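Local coordinates for beta-glucoside kinase (Listeria monocytogenes, PDB 4HTL), which catalyses the ATP-dependent phosphorylation of cellobiose to cellobiose-6'-phosphate and may also act as a transcriptional regulator of the cellobiose-PTS operon, at residues V68-G73 against A102-A107; T72-M77 against F84-L89; G98-I103 against Y287-E292; G137-N142 against F151-F156. One frame throughout, in Å; residues are numbered along the deposited sequence. Where two conformers were deposited one is given.

Contacts 1 to 3 form a connected series in one part of this actin-like ATPase fold, around strand 101-105, an outermost strand within the chain of a five-stranded mixed sheet. Contact 1 shares Thr72 and Gly73 with contact 2, whose hairpin extends the turn of 68-73, and Ala102 and Ile103 with contact 3, where C-terminal helix 280-293 packs on the strand. The centre of contact 1 is about 9 Å from those of contacts 2 and 3. Contact 4, on the second five-stranded sheet, follows contacts 1 and 2 along the chain and falls between the two segments of contact 3. Its centre is about 13 Å from that of contact 1, and its Phe151 touches Val68 and Pro70, connecting the two regions.

Contact 1. Residues V68-G73 against A102-A107; sequences VNPKTG and AIENDA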
loop_
_atom_site.group_PDB
_atom_site.type_symbol
_atom_site.label_atom_id
_atom_site.label_comp_id
_atom_site.label_asym_id
_atom_site.label_seq_id
_atom_site.Cartn_x
_atom_site.Cartn_y
_atom_site.Cartn_z
ATOM N N VAL A 68 -6.809 -15.309 -7.112
ATOM C CA VAL A 68 -6.306 -16.454 -7.853
ATOM C C VAL A 68 -4.871 -16.734 -7.464
ATOM O O VAL A 68 -4.040 -15.818 -7.519
ATOM C CB VAL A 68 -6.291 -16.143 -9.386
ATOM C CG1 VAL A 68 -5.628 -17.277 -10.155
ATOM C CG2 VAL A 68 -7.690 -15.881 -9.906
ATOM N N ASN A 69 -4.576 -17.975 -7.085
ATOM C CA ASN A 69 -3.212 -18.424 -6.920
ATOM C C ASN A 69 -2.677 -18.646 -8.329
ATOM O O ASN A 69 -3.133 -19.529 -9.044
ATOM C CB ASN A 69 -3.166 -19.692 -6.079
ATOM C CG ASN A 69 -1.764 -20.226 -5.888
ATOM O OD1 ASN A 69 -0.904 -20.075 -6.760
ATOM N ND2 ASN A 69 -1.524 -20.870 -4.738
ATOM N N PRO A 70 -1.733 -17.810 -8.747
ATOM C CA PRO A 70 -1.324 -17.830 -10.139
ATOM C C PRO A 70 -0.473 -19.038 -10.496
ATOM O O PRO A 70 -0.304 -19.296 -11.669
ATOM C CB PRO A 70 -0.531 -16.550 -10.271
ATOM C CG PRO A 70 0.049 -16.330 -8.917
ATOM C CD PRO A 70 -0.968 -16.842 -7.950
ATOM N N LYS A 71 0.093 -19.752 -9.515
ATOM C CA LYS A 71 0.888 -20.943 -9.811
ATOM C C LYS A 71 0.002 -22.209 -9.881
ATOM O O LYS A 71 0.178 -23.034 -10.776
ATOM C CB LYS A 71 2.027 -21.136 -8.781
ATOM C CG LYS A 71 3.161 -20.117 -8.932
ATOM C CD LYS A 71 4.416 -20.466 -8.129
ATOM C CE LYS A 71 5.530 -19.438 -8.333
ATOM N NZ LYS A 71 6.547 -19.403 -7.234
ATOM N N THR A 72 -0.922 -22.364 -8.926
ATOM C CA THR A 72 -1.804 -23.524 -8.874
ATOM C C THR A 72 -3.100 -23.406 -9.689
ATOM O O THR A 72 -3.695 -24.435 -10.070
ATOM C CB THR A 72 -2.201 -23.911 -7.452
ATOM O OG1 THR A 72 -3.079 -22.923 -6.907
ATOM C CG2 THR A 72 -0.973 -24.109 -6.543
ATOM N N GLY A 73 -3.544 -22.173 -9.928
ATOM C CA GLY A 73 -4.793 -21.909 -10.652
ATOM C C GLY A 73 -6.034 -21.938 -9.773
ATOM O O GLY A 73 -7.161 -21.820 -10.263
ATOM N N ALA A 102 -2.713 -20.903 -17.925
ATOM C CA ALA A 102 -2.332 -19.964 -16.893
ATOM C C ALA A 102 -3.533 -19.083 -16.543
ATOM O O ALA A 102 -4.425 -18.815 -17.366
ATOM C CB ALA A 102 -1.133 -19.129 -17.306
ATOM N N ILE A 103 -3.545 -18.658 -15.292
ATOM C CA ILE A 103 -4.599 -17.803 -14.790
ATOM C C ILE A 103 -4.026 -16.742 -13.833
ATOM O O ILE A 103 -3.097 -17.020 -13.045
ATOM C CB ILE A 103 -5.669 -18.638 -14.111
ATOM C CG1 ILE A 103 -6.830 -17.757 -13.670
ATOM C CG2 ILE A 103 -5.077 -19.390 -12.939
ATOM C CD1 ILE A 103 -8.085 -18.543 -13.443
ATOM N N GLU A 104 -4.580 -15.523 -13.915
ATOM C CA GLU A 104 -4.165 -14.401 -13.071
ATOM C C GLU A 104 -5.418 -13.540 -12.867
ATOM O O GLU A 104 -6.375 -13.625 -13.634
ATOM C CB GLU A 104 -3.018 -13.615 -13.735
ATOM C CG GLU A 104 -2.499 -12.347 -13.007
ATOM C CD GLU A 104 -2.045 -12.557 -11.593
ATOM O OE1 GLU A 104 -0.857 -12.796 -11.390
ATOM O OE2 GLU A 104 -2.892 -12.455 -10.669
ATOM N N ASN A 105 -5.435 -12.738 -11.818
ATOM C CA ASN A 105 -6.523 -11.820 -11.512
ATOM C C ASN A 105 -6.673 -10.717 -12.562
ATOM O O ASN A 105 -5.672 -10.302 -13.160
ATOM C CB ASN A 105 -6.254 -11.254 -10.112
ATOM C CG ASN A 105 -6.964 -9.952 -9.843
ATOM O OD1 ASN A 105 -6.425 -8.878 -10.124
ATOM N ND2 ASN A 105 -8.151 -10.037 -9.221
ATOM N N ASP A 106 -7.895 -10.218 -12.751
ATOM C CA ASP A 106 -8.197 -9.270 -13.823
ATOM C C ASP A 106 -7.461 -7.930 -13.731
ATOM O O ASP A 106 -6.963 -7.422 -14.740
ATOM C CB ASP A 106 -9.701 -9.095 -14.023
ATOM C CG ASP A 106 -10.418 -8.552 -12.824
ATOM O OD1 ASP A 106 -9.897 -8.579 -11.709
ATOM O OD2 ASP A 106 -11.545 -8.082 -13.017
ATOM N N ALA A 107 -7.407 -7.363 -12.527
ATOM C CA ALA A 107 -6.681 -6.082 -12.301
ATOM C C ALA A 107 -5.175 -6.257 -12.526
ATOM O O ALA A 107 -4.516 -5.425 -13.170
ATOM C CB ALA A 107 -6.991 -5.484 -10.944
HETATM O O HOH W 1 -3.055 -13.401 -8.120
#
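Ile103 presses its CG2 methyl against Val68 and Gly73 where strand 101-105, an outer strand of the five-stranded mixed sheet in this actin-like ATPase fold, passes the turn after strand 67-68. With CG1 anti to the backbone N (chi1 -176°), Ile103 CG2 lies between N and C, 3.5 Å from Val68 CG1 and 3.4 Å from Gly73 CA. The backbone of the same residue takes a CH...O contact, Pro70 CA lying 3.5 Å from Ile103 O. That turn is itself shaped by Asn69, whose OD1 accepts from the backbone N of Lys71 in an Asx turn. Glu104 sets out away from the turn, but a bend at chi2 (56°) brings its OE1 within 3.9 Å of Pro70 CB, where it also forms a salt bridge with Arg147. A water joins its OE2 to the backbone of Val68, and Asn108 donates to the same oxygen, so both carboxylate oxygens are tethered. Asn105 is the N-cap of helix 106-117: OD1 accepts from Asn108 N while ND2 donates to Gly66 O. In the backbone, Asn105 N donates to Glu104 OE2 at 2.8 Å, meeting that oxygen on its anti side.

Contact 2. Residues T72-M77 against F84-L89; sequences TGLITM and FDNFNL
Ile75 lays its CD1 methyl beside Leu89, 3.9 Å from Leu89 CB, and across Phe84, 4.0 Å from Phe84 CB. Its CG1 branch is anti to the carbonyl carbon (chi1 -59°), which turns CD1 to those two side chains and sets Ile75 CG2 over the backbone of Phe84, 3.3 Å from Phe84 O. Ile75 is also the centre of the backbone pairing in this small antiparallel hairpin: Ile75 N donates to Phe87 O at 3.0 Å, and Phe87 N returns a bond to Ile75 O. Asn86 and Phe87 both face Ile75, a G1 beta bulge, with Asn86 in a left-handed conformation. On the other face Leu74 CD1 reaches 3.8 Å from Asn86 OD1. Asn88 ties the start of the hairpin: its ND2 donates to Thr72 O at 2.9 Å, with the acceptor near the amide plane but the donor well above the plane of the Thr72 carbonyl. Asn88 OD1 meanwhile caps Glu91 N, so one amide joins the turn before strand 74-77 to the start of helix 89-97. At the far end Asp85 OD1 lies 3.5 Å from the CA of Met77, a selenomethionine, and accepts from Gly78 N. Strand 74-77 runs between strands 67-68 and 87-88; Ile75 also meets Ile103 of strand 101-105, and Phe84 and Leu89 rest on Leu44 of helix 40-52.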
loop_
_atom_site.group_PDB
_atom_site.type_symbol
_atom_site.label_atom_id
_atom_site.label_comp_id
_atom_site.label_asym_id
_atom_site.label_seq_id
_atom_site.Cartn_x
_atom_site.Cartn_y
_atom_site.Cartn_z
ATOM N N THR A 72 -0.922 -22.364 -8.926
ATOM C CA THR A 72 -1.804 -23.524 -8.874
ATOM C C THR A 72 -3.100 -23.406 -9.689
ATOM O O THR A 72 -3.695 -24.435 -10.070
ATOM C CB THR A 72 -2.201 -23.911 -7.452
ATOM O OG1 THR A 72 -3.079 -22.923 -6.907
ATOM C CG2 THR A 72 -0.973 -24.109 -6.543
ATOM N N GLY A 73 -3.544 -22.173 -9.928
ATOM C CA GLY A 73 -4.793 -21.909 -10.652
ATOM C C GLY A 73 -6.034 -21.938 -9.773
ATOM O O GLY A 73 -7.161 -21.820 -10.263
ATOM N N LEU A 74 -5.850 -22.078 -8.466
ATOM C CA LEU A 74 -6.999 -22.096 -7.568
ATOM C C LEU A 74 -7.551 -20.710 -7.329
ATOM O O LEU A 74 -6.845 -19.838 -6.802
ATOM C CB LEU A 74 -6.630 -22.741 -6.226
ATOM C CG LEU A 74 -7.723 -22.785 -5.162
ATOM C CD1 LEU A 74 -8.872 -23.668 -5.638
ATOM C CD2 LEU A 74 -7.135 -23.296 -3.854
ATOM N N ILE A 75 -8.817 -20.516 -7.695
ATOM C CA ILE A 75 -9.581 -19.282 -7.393
ATOM C C ILE A 75 -10.206 -19.493 -6.038
ATOM O O ILE A 75 -11.080 -20.334 -5.878
ATOM C CB ILE A 75 -10.702 -19.005 -8.419
ATOM C CG1 ILE A 75 -10.120 -18.871 -9.825
ATOM C CG2 ILE A 75 -11.500 -17.731 -8.069
ATOM C CD1 ILE A 75 -11.155 -18.738 -10.938
ATOM N N THR A 76 -9.716 -18.755 -5.050
ATOM C CA THR A 76 -10.200 -18.897 -3.697
ATOM C C THR A 76 -11.511 -18.129 -3.500
ATOM O O THR A 76 -12.354 -18.549 -2.750
ATOM C CB THR A 76 -9.121 -18.458 -2.701
ATOM O OG1 THR A 76 -8.798 -17.091 -2.931
ATOM C CG2 THR A 76 -7.841 -19.290 -2.936
HETATM N N MSE A 77 -11.678 -17.012 -4.194
HETATM C CA MSE A 77 -12.895 -16.191 -4.109
HETATM C C MSE A 77 -13.118 -15.702 -5.524
HETATM O O MSE A 77 -12.242 -15.051 -6.081
HETATM C CB MSE A 77 -12.670 -15.002 -3.153
HETATM C CG MSE A 77 -13.925 -14.233 -2.693
HETATM SE SE MSE A 77 -14.673 -12.819 -3.853
HETATM C CE MSE A 77 -13.139 -11.683 -4.196
ATOM N N PHE A 84 -17.084 -19.842 -9.168
ATOM C CA PHE A 84 -15.648 -19.981 -9.181
ATOM C C PHE A 84 -15.027 -19.896 -7.766
ATOM O O PHE A 84 -13.812 -20.000 -7.633
ATOM C CB PHE A 84 -15.016 -18.923 -10.108
ATOM C CG PHE A 84 -15.291 -19.110 -11.587
ATOM C CD1 PHE A 84 -15.959 -20.225 -12.091
ATOM C CD2 PHE A 84 -14.873 -18.145 -12.495
ATOM C CE1 PHE A 84 -16.204 -20.373 -13.449
ATOM C CE2 PHE A 84 -15.098 -18.301 -13.856
ATOM C CZ PHE A 84 -15.768 -19.418 -14.333
ATOM N N ASP A 85 -15.827 -19.719 -6.715
ATOM C CA ASP A 85 -15.277 -19.804 -5.335
ATOM C C ASP A 85 -14.673 -21.190 -5.075
ATOM O O ASP A 85 -15.331 -22.220 -5.280
ATOM C CB ASP A 85 -16.360 -19.592 -4.277
ATOM C CG ASP A 85 -16.913 -18.190 -4.245
ATOM O OD1 ASP A 85 -16.241 -17.219 -4.684
ATOM O OD2 ASP A 85 -18.046 -18.057 -3.734
ATOM N N ASN A 86 -13.442 -21.215 -4.584
ATOM C CA ASN A 86 -12.745 -22.469 -4.313
ATOM C C ASN A 86 -12.788 -23.402 -5.531
ATOM O O ASN A 86 -13.059 -24.599 -5.386
ATOM C CB ASN A 86 -13.340 -23.169 -3.065
ATOM C CG ASN A 86 -12.516 -24.348 -2.633
ATOM O OD1 ASN A 86 -11.293 -24.335 -2.762
ATOM N ND2 ASN A 86 -13.176 -25.395 -2.158
ATOM N N PHE A 87 -12.507 -22.846 -6.718
ATOM C CA PHE A 87 -12.547 -23.595 -7.977
ATOM C C PHE A 87 -11.207 -23.506 -8.674
ATOM O O PHE A 87 -10.730 -22.400 -8.945
ATOM C CB PHE A 87 -13.617 -22.985 -8.886
ATOM C CG PHE A 87 -13.736 -23.635 -10.225
ATOM C CD1 PHE A 87 -13.839 -25.028 -10.348
ATOM C CD2 PHE A 87 -13.807 -22.858 -11.376
ATOM C CE1 PHE A 87 -13.967 -25.625 -11.599
ATOM C CE2 PHE A 87 -13.952 -23.457 -12.622
ATOM C CZ PHE A 87 -14.022 -24.835 -12.734
ATOM N N ASN A 88 -10.602 -24.647 -8.977
ATOM C CA ASN A 88 -9.371 -24.640 -9.733
ATOM C C ASN A 88 -9.670 -24.630 -11.230
ATOM O O ASN A 88 -9.769 -25.660 -11.881
ATOM C CB ASN A 88 -8.447 -25.767 -9.338
ATOM C CG ASN A 88 -7.031 -25.502 -9.782
ATOM O OD1 ASN A 88 -6.805 -25.125 -10.941
ATOM N ND2 ASN A 88 -6.081 -25.611 -8.853
ATOM N N LEU A 89 -9.765 -23.411 -11.759
ATOM C CA LEU A 89 -10.083 -23.187 -13.172
ATOM C C LEU A 89 -8.912 -23.621 -14.067
ATOM O O LEU A 89 -9.120 -24.101 -15.185
ATOM C CB LEU A 89 -10.446 -21.730 -13.405
ATOM C CG LEU A 89 -10.727 -21.330 -14.860
ATOM C CD1 LEU A 89 -11.834 -22.163 -15.502
ATOM C CD2 LEU A 89 -11.072 -19.839 -14.901
#

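Contact 3. Residues G98-I103 against Y287-E292; sequences GLPVAI and YHFLQE
Ala102 points its methyl into the surface of helix 280-293, and apolar packing makes up much of the contact. Ala102 CB sits 3.6 Å from Phe289 CA and 3.7 Å from His288 CD2, so the small side chain beds down between two consecutive helical residues. Phe289 has CG anti to its own backbone N (chi1 175°), which carries the ring out along the strand until its CZ comes 4.1 Å from Pro100 CG, the two side chains crossing at a slant. The backbone of Pro100 meets the same ring at its edge, Pro100 O lying near the ring plane and 3.6 Å from Phe289 CE1. The axes of strand residues 101-103 and helix residues 287-292 pass 7.6 Å apart, at 124° between their N-to-C directions. This is the layered packing of helix on sheet seen in the actin-like ATPase fold of ROK kinases: Ala102 faces helix 280-293, while Val101 and Ile103 point away from it and touch residues of helix 89-97. Polar approaches are fewer. His288 points toward the strand and brings NE2 to 3.0 Å from Ile103 O, its ring also touching Pro70 and Leu112. Glu292, one helical turn further on, takes part through a water, which donates to Glu292 OE1 at 2.9 Å and makes a long, weak bond to Val101 O.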
loop_
_atom_site.group_PDB
_atom_site.type_symbol
_atom_site.label_atom_id
_atom_site.label_comp_id
_atom_site.label_asym_id
_atom_site.label_seq_id
_atom_site.Cartn_x
_atom_site.Cartn_y
_atom_site.Cartn_z
ATOM N N GLY A 98 -6.055 -30.575 -22.357
ATOM C CA GLY A 98 -4.694 -31.111 -22.483
ATOM C C GLY A 98 -3.641 -30.080 -22.858
ATOM O O GLY A 98 -2.470 -30.433 -23.097
ATOM N N LEU A 99 -4.058 -28.805 -22.892
ATOM C CA LEU A 99 -3.180 -27.681 -23.199
ATOM C C LEU A 99 -2.677 -27.045 -21.933
ATOM O O LEU A 99 -3.380 -27.073 -20.913
ATOM C CB LEU A 99 -3.929 -26.607 -23.987
ATOM C CG LEU A 99 -4.356 -27.013 -25.393
ATOM C CD1 LEU A 99 -5.207 -25.904 -25.994
ATOM C CD2 LEU A 99 -3.144 -27.325 -26.277
ATOM N N PRO A 100 -1.475 -26.430 -21.988
ATOM C CA PRO A 100 -1.020 -25.641 -20.833
ATOM C C PRO A 100 -1.943 -24.445 -20.596
ATOM O O PRO A 100 -2.450 -23.845 -21.560
ATOM C CB PRO A 100 0.377 -25.178 -21.240
ATOM C CG PRO A 100 0.387 -25.239 -22.733
ATOM C CD PRO A 100 -0.521 -26.374 -23.110
ATOM N N VAL A 101 -2.172 -24.137 -19.317
ATOM C CA VAL A 101 -3.105 -23.094 -18.887
ATOM C C VAL A 101 -2.429 -22.195 -17.844
ATOM O O VAL A 101 -1.637 -22.661 -17.012
ATOM C CB VAL A 101 -4.402 -23.711 -18.293
ATOM C CG1 VAL A 101 -5.378 -22.614 -17.848
ATOM C CG2 VAL A 101 -5.053 -24.653 -19.315
ATOM N N ALA A 102 -2.713 -20.903 -17.925
ATOM C CA ALA A 102 -2.332 -19.964 -16.893
ATOM C C ALA A 102 -3.533 -19.083 -16.543
ATOM O O ALA A 102 -4.425 -18.815 -17.366
ATOM C CB ALA A 102 -1.133 -19.129 -17.306
ATOM N N ILE A 103 -3.545 -18.658 -15.292
ATOM C CA ILE A 103 -4.599 -17.803 -14.790
ATOM C C ILE A 103 -4.026 -16.742 -13.833
ATOM O O ILE A 103 -3.097 -17.020 -13.045
ATOM C CB ILE A 103 -5.669 -18.638 -14.111
ATOM C CG1 ILE A 103 -6.830 -17.757 -13.670
ATOM C CG2 ILE A 103 -5.077 -19.390 -12.939
ATOM C CD1 ILE A 103 -8.085 -18.543 -13.443
ATOM N N TYR A 287 0.693 -12.244 -21.183
ATOM C CA TYR A 287 1.958 -11.993 -20.534
ATOM C C TYR A 287 2.222 -12.942 -19.379
ATOM O O TYR A 287 3.316 -13.539 -19.297
ATOM C CB TYR A 287 2.051 -10.549 -20.091
ATOM C CG TYR A 287 3.372 -10.138 -19.524
ATOM C CD1 TYR A 287 4.381 -9.644 -20.348
ATOM C CD2 TYR A 287 3.583 -10.145 -18.167
ATOM C CE1 TYR A 287 5.578 -9.215 -19.832
ATOM C CE2 TYR A 287 4.784 -9.703 -17.641
ATOM C CZ TYR A 287 5.776 -9.248 -18.493
ATOM O OH TYR A 287 6.977 -8.789 -18.003
ATOM N N HIS A 288 1.245 -13.098 -18.491
ATOM C CA HIS A 288 1.389 -14.055 -17.389
ATOM C C HIS A 288 1.653 -15.455 -17.883
ATOM O O HIS A 288 2.555 -16.120 -17.394
ATOM C CB HIS A 288 0.151 -14.003 -16.485
ATOM C CG HIS A 288 0.141 -15.038 -15.418
ATOM N ND1 HIS A 288 1.083 -15.101 -14.465
ATOM C CD2 HIS A 288 -0.714 -16.117 -15.199
ATOM C CE1 HIS A 288 0.831 -16.153 -13.656
ATOM N NE2 HIS A 288 -0.258 -16.783 -14.115
ATOM N N PHE A 289 0.888 -15.911 -18.879
ATOM C CA PHE A 289 1.075 -17.240 -19.469
ATOM C C PHE A 289 2.496 -17.403 -19.990
ATOM O O PHE A 289 3.142 -18.419 -19.732
ATOM C CB PHE A 289 0.080 -17.450 -20.632
ATOM C CG PHE A 289 0.284 -18.743 -21.377
ATOM C CD1 PHE A 289 -0.454 -19.860 -21.073
ATOM C CD2 PHE A 289 1.216 -18.821 -22.399
ATOM C CE1 PHE A 289 -0.258 -21.040 -21.763
ATOM C CE2 PHE A 289 1.424 -19.988 -23.086
ATOM C CZ PHE A 289 0.686 -21.106 -22.762
ATOM N N LEU A 290 2.987 -16.378 -20.704
ATOM C CA LEU A 290 4.347 -16.419 -21.283
ATOM C C LEU A 290 5.453 -16.497 -20.202
ATOM O O LEU A 290 6.462 -17.186 -20.380
ATOM C CB LEU A 290 4.580 -15.226 -22.214
ATOM C CG LEU A 290 3.802 -15.231 -23.541
ATOM C CD1 LEU A 290 3.960 -13.904 -24.264
ATOM C CD2 LEU A 290 4.190 -16.389 -24.472
ATOM N N GLN A 291 5.234 -15.814 -19.080
ATOM C CA GLN A 291 6.135 -15.863 -17.920
ATOM C C GLN A 291 6.134 -17.252 -17.295
ATOM O O GLN A 291 7.179 -17.790 -16.912
ATOM C CB GLN A 291 5.707 -14.843 -16.857
ATOM C CG GLN A 291 6.129 -13.406 -17.155
ATOM C CD GLN A 291 6.057 -12.546 -15.925
ATOM O OE1 GLN A 291 5.065 -12.580 -15.184
ATOM N NE2 GLN A 291 7.106 -11.789 -15.676
ATOM N N GLU A 292 4.936 -17.834 -17.187
ATOM C CA GLU A 292 4.775 -19.170 -16.628
ATOM C C GLU A 292 5.429 -20.254 -17.494
ATOM O O GLU A 292 6.023 -21.207 -16.943
ATOM C CB GLU A 292 3.296 -19.502 -16.386
ATOM C CG GLU A 292 2.689 -18.798 -15.168
ATOM C CD GLU A 292 3.292 -19.275 -13.863
ATOM O OE1 GLU A 292 2.977 -20.414 -13.427
ATOM O OE2 GLU A 292 4.090 -18.509 -13.273
HETATM O O HOH W 2 0.548 -21.598 -14.510
#

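Contact 4. Residues G137-N142 against F151-F156; sequences GGIFSN and FRAGEF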
loop_
_atom_site.group_PDB
_atom_site.type_symbol
_atom_site.label_atom_id
_atom_site.label_comp_id
_atom_site.label_asym_id
_atom_site.label_seq_id
_atom_site.Cartn_x
_atom_site.Cartn_y
_atom_site.Cartn_z
ATOM N N GLY A 137 -7.544 -2.132 -8.457
ATOM C CA GLY A 137 -6.183 -1.806 -8.201
ATOM C C GLY A 137 -5.257 -2.902 -8.633
ATOM O O GLY A 137 -5.565 -4.089 -8.492
ATOM N N GLY A 138 -4.094 -2.468 -9.100
ATOM C CA GLY A 138 -2.906 -3.332 -9.269
ATOM C C GLY A 138 -1.642 -2.607 -8.781
ATOM O O GLY A 138 -1.482 -1.378 -8.915
ATOM N N ILE A 139 -0.722 -3.391 -8.232
ATOM C CA ILE A 139 0.513 -2.875 -7.628
ATOM C C ILE A 139 1.730 -3.517 -8.289
ATOM O O ILE A 139 1.865 -4.741 -8.289
ATOM C CB ILE A 139 0.601 -3.243 -6.130
ATOM C CG1 ILE A 139 -0.613 -2.709 -5.364
ATOM C CG2 ILE A 139 1.922 -2.749 -5.495
ATOM C CD1 ILE A 139 -0.928 -3.470 -4.082
ATOM N N PHE A 140 2.657 -2.666 -8.724
ATOM C CA PHE A 140 3.977 -3.096 -9.231
ATOM C C PHE A 140 5.004 -2.383 -8.321
ATOM O O PHE A 140 5.075 -1.151 -8.295
ATOM C CB PHE A 140 4.133 -2.716 -10.692
ATOM C CG PHE A 140 5.090 -3.581 -11.467
ATOM C CD1 PHE A 140 4.733 -4.874 -11.808
ATOM C CD2 PHE A 140 6.285 -3.082 -11.932
ATOM C CE1 PHE A 140 5.596 -5.669 -12.534
ATOM C CE2 PHE A 140 7.135 -3.878 -12.689
ATOM C CZ PHE A 140 6.770 -5.157 -13.008
ATOM N N SER A 141 5.731 -3.185 -7.541
ATOM C CA SER A 141 6.765 -2.681 -6.611
ATOM C C SER A 141 8.042 -3.492 -6.827
ATOM O O SER A 141 8.004 -4.710 -6.953
ATOM C CB SER A 141 6.355 -2.789 -5.180
ATOM O OG SER A 141 5.214 -2.037 -4.845
ATOM N N ASN A 142 9.170 -2.819 -6.799
ATOM C CA ASN A 142 10.443 -3.500 -7.029
ATOM C C ASN A 142 10.491 -4.372 -8.264
ATOM O O ASN A 142 11.170 -5.425 -8.280
ATOM C CB ASN A 142 10.808 -4.413 -5.902
ATOM C CG ASN A 142 11.162 -3.690 -4.650
ATOM O OD1 ASN A 142 11.852 -2.683 -4.689
ATOM N ND2 ASN A 142 10.719 -4.221 -3.516
ATOM N N PHE A 151 -2.961 -13.614 -2.269
ATOM C CA PHE A 151 -3.330 -13.244 -3.634
ATOM C C PHE A 151 -4.481 -12.249 -3.657
ATOM O O PHE A 151 -5.244 -12.177 -4.647
ATOM C CB PHE A 151 -3.652 -14.498 -4.460
ATOM C CG PHE A 151 -2.621 -15.555 -4.294
ATOM C CD1 PHE A 151 -1.348 -15.347 -4.785
ATOM C CD2 PHE A 151 -2.885 -16.707 -3.573
ATOM C CE1 PHE A 151 -0.360 -16.287 -4.608
ATOM C CE2 PHE A 151 -1.884 -17.635 -3.377
ATOM C CZ PHE A 151 -0.622 -17.412 -3.878
ATOM N N ARG A 152 -4.577 -11.474 -2.588
ATOM C CA ARG A 152 -5.643 -10.506 -2.428
ATOM C C ARG A 152 -5.226 -9.045 -2.626
ATOM O O ARG A 152 -6.100 -8.146 -2.582
ATOM C CB ARG A 152 -6.319 -10.657 -1.067
ATOM C CG ARG A 152 -6.786 -12.068 -0.758
ATOM C CD ARG A 152 -7.566 -12.236 0.499
ATOM N NE ARG A 152 -6.728 -11.987 1.654
ATOM C CZ ARG A 152 -7.024 -12.348 2.897
ATOM N NH1 ARG A 152 -8.125 -13.022 3.176
ATOM N NH2 ARG A 152 -6.177 -12.047 3.860
ATOM N N ALA A 153 -3.934 -8.787 -2.745
ATOM C CA ALA A 153 -3.428 -7.398 -2.725
ATOM C C ALA A 153 -4.025 -6.559 -3.853
ATOM O O ALA A 153 -4.450 -7.080 -4.893
ATOM C CB ALA A 153 -1.918 -7.371 -2.787
ATOM N N GLY A 154 -4.114 -5.261 -3.624
ATOM C CA GLY A 154 -4.565 -4.327 -4.628
ATOM C C GLY A 154 -6.038 -3.938 -4.577
ATOM O O GLY A 154 -6.582 -3.402 -5.538
ATOM N N GLU A 155 -6.682 -4.214 -3.463
ATOM C CA GLU A 155 -8.082 -3.868 -3.240
ATOM C C GLU A 155 -8.256 -2.400 -2.876
ATOM O O GLU A 155 -8.700 -2.022 -1.766
ATOM C CB GLU A 155 -8.714 -4.797 -2.171
ATOM C CG GLU A 155 -9.065 -6.179 -2.630
ATOM C CD GLU A 155 -10.355 -6.263 -3.472
ATOM O OE1 GLU A 155 -10.789 -5.245 -4.066
ATOM O OE2 GLU A 155 -10.989 -7.358 -3.476
ATOM N N PHE A 156 -7.970 -1.565 -3.859
ATOM C CA PHE A 156 -7.911 -0.116 -3.673
ATOM C C PHE A 156 -9.275 0.465 -3.310
ATOM O O PHE A 156 -9.349 1.459 -2.602
ATOM C CB PHE A 156 -7.378 0.625 -4.894
ATOM C CG PHE A 156 -5.938 0.365 -5.262
ATOM C CD1 PHE A 156 -5.051 -0.360 -4.464
ATOM C CD2 PHE A 156 -5.448 0.966 -6.413
ATOM C CE1 PHE A 156 -3.723 -0.549 -4.867
ATOM C CE2 PHE A 156 -4.137 0.789 -6.824
ATOM C CZ PHE A 156 -3.255 0.042 -6.034
HETATM O O HOH W 3 -8.865 -4.553 -7.362
#
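Gly137, Phe156 and Ile139 carry this contact, in which strand 135-141 of the second five-stranded sheet of the actin-like fold is met by the loop that follows strand 144-145. Gly137 lies over one face of the Phe156 ring in a CH-pi contact, its CA 3.6 Å from the ring centroid of Phe156 and 22° off the ring normal. Lacking a side chain, Gly137 lets the ring settle directly on the strand backbone, and its CA also comes within 3.1 Å of Gly154 O. Phe156 points its CB toward the strand, and with CG anti to its carbonyl carbon (chi1 -66°) the ring extends along it as far as Gly138, whose O lies 3.7 Å from Phe156 CZ. Ile139 approaches the same ring differently, at its edge and near its plane, with Ile139 CG1 3.8 Å from Phe156 CE1. The end of that side chain turns to the loop backbone, placing Ile139 CD1 3.7 Å from Gly154 N and a little further from the methyl of Ala153. Around the contact Leu235 of the second subunit packs on Ile139, Ala153 and Phe156, and Arg152 forms salt bridges to Asp237 and Asp268 of that subunit, so the loop belongs to the dimer interface as well. Glu155 centres an inverse gamma turn that leads the chain from Gly154 into Phe156. One water links strand to loop, accepting from Gly137 N at 3.0 Å and donating to Gly154 O at 3.1 Å.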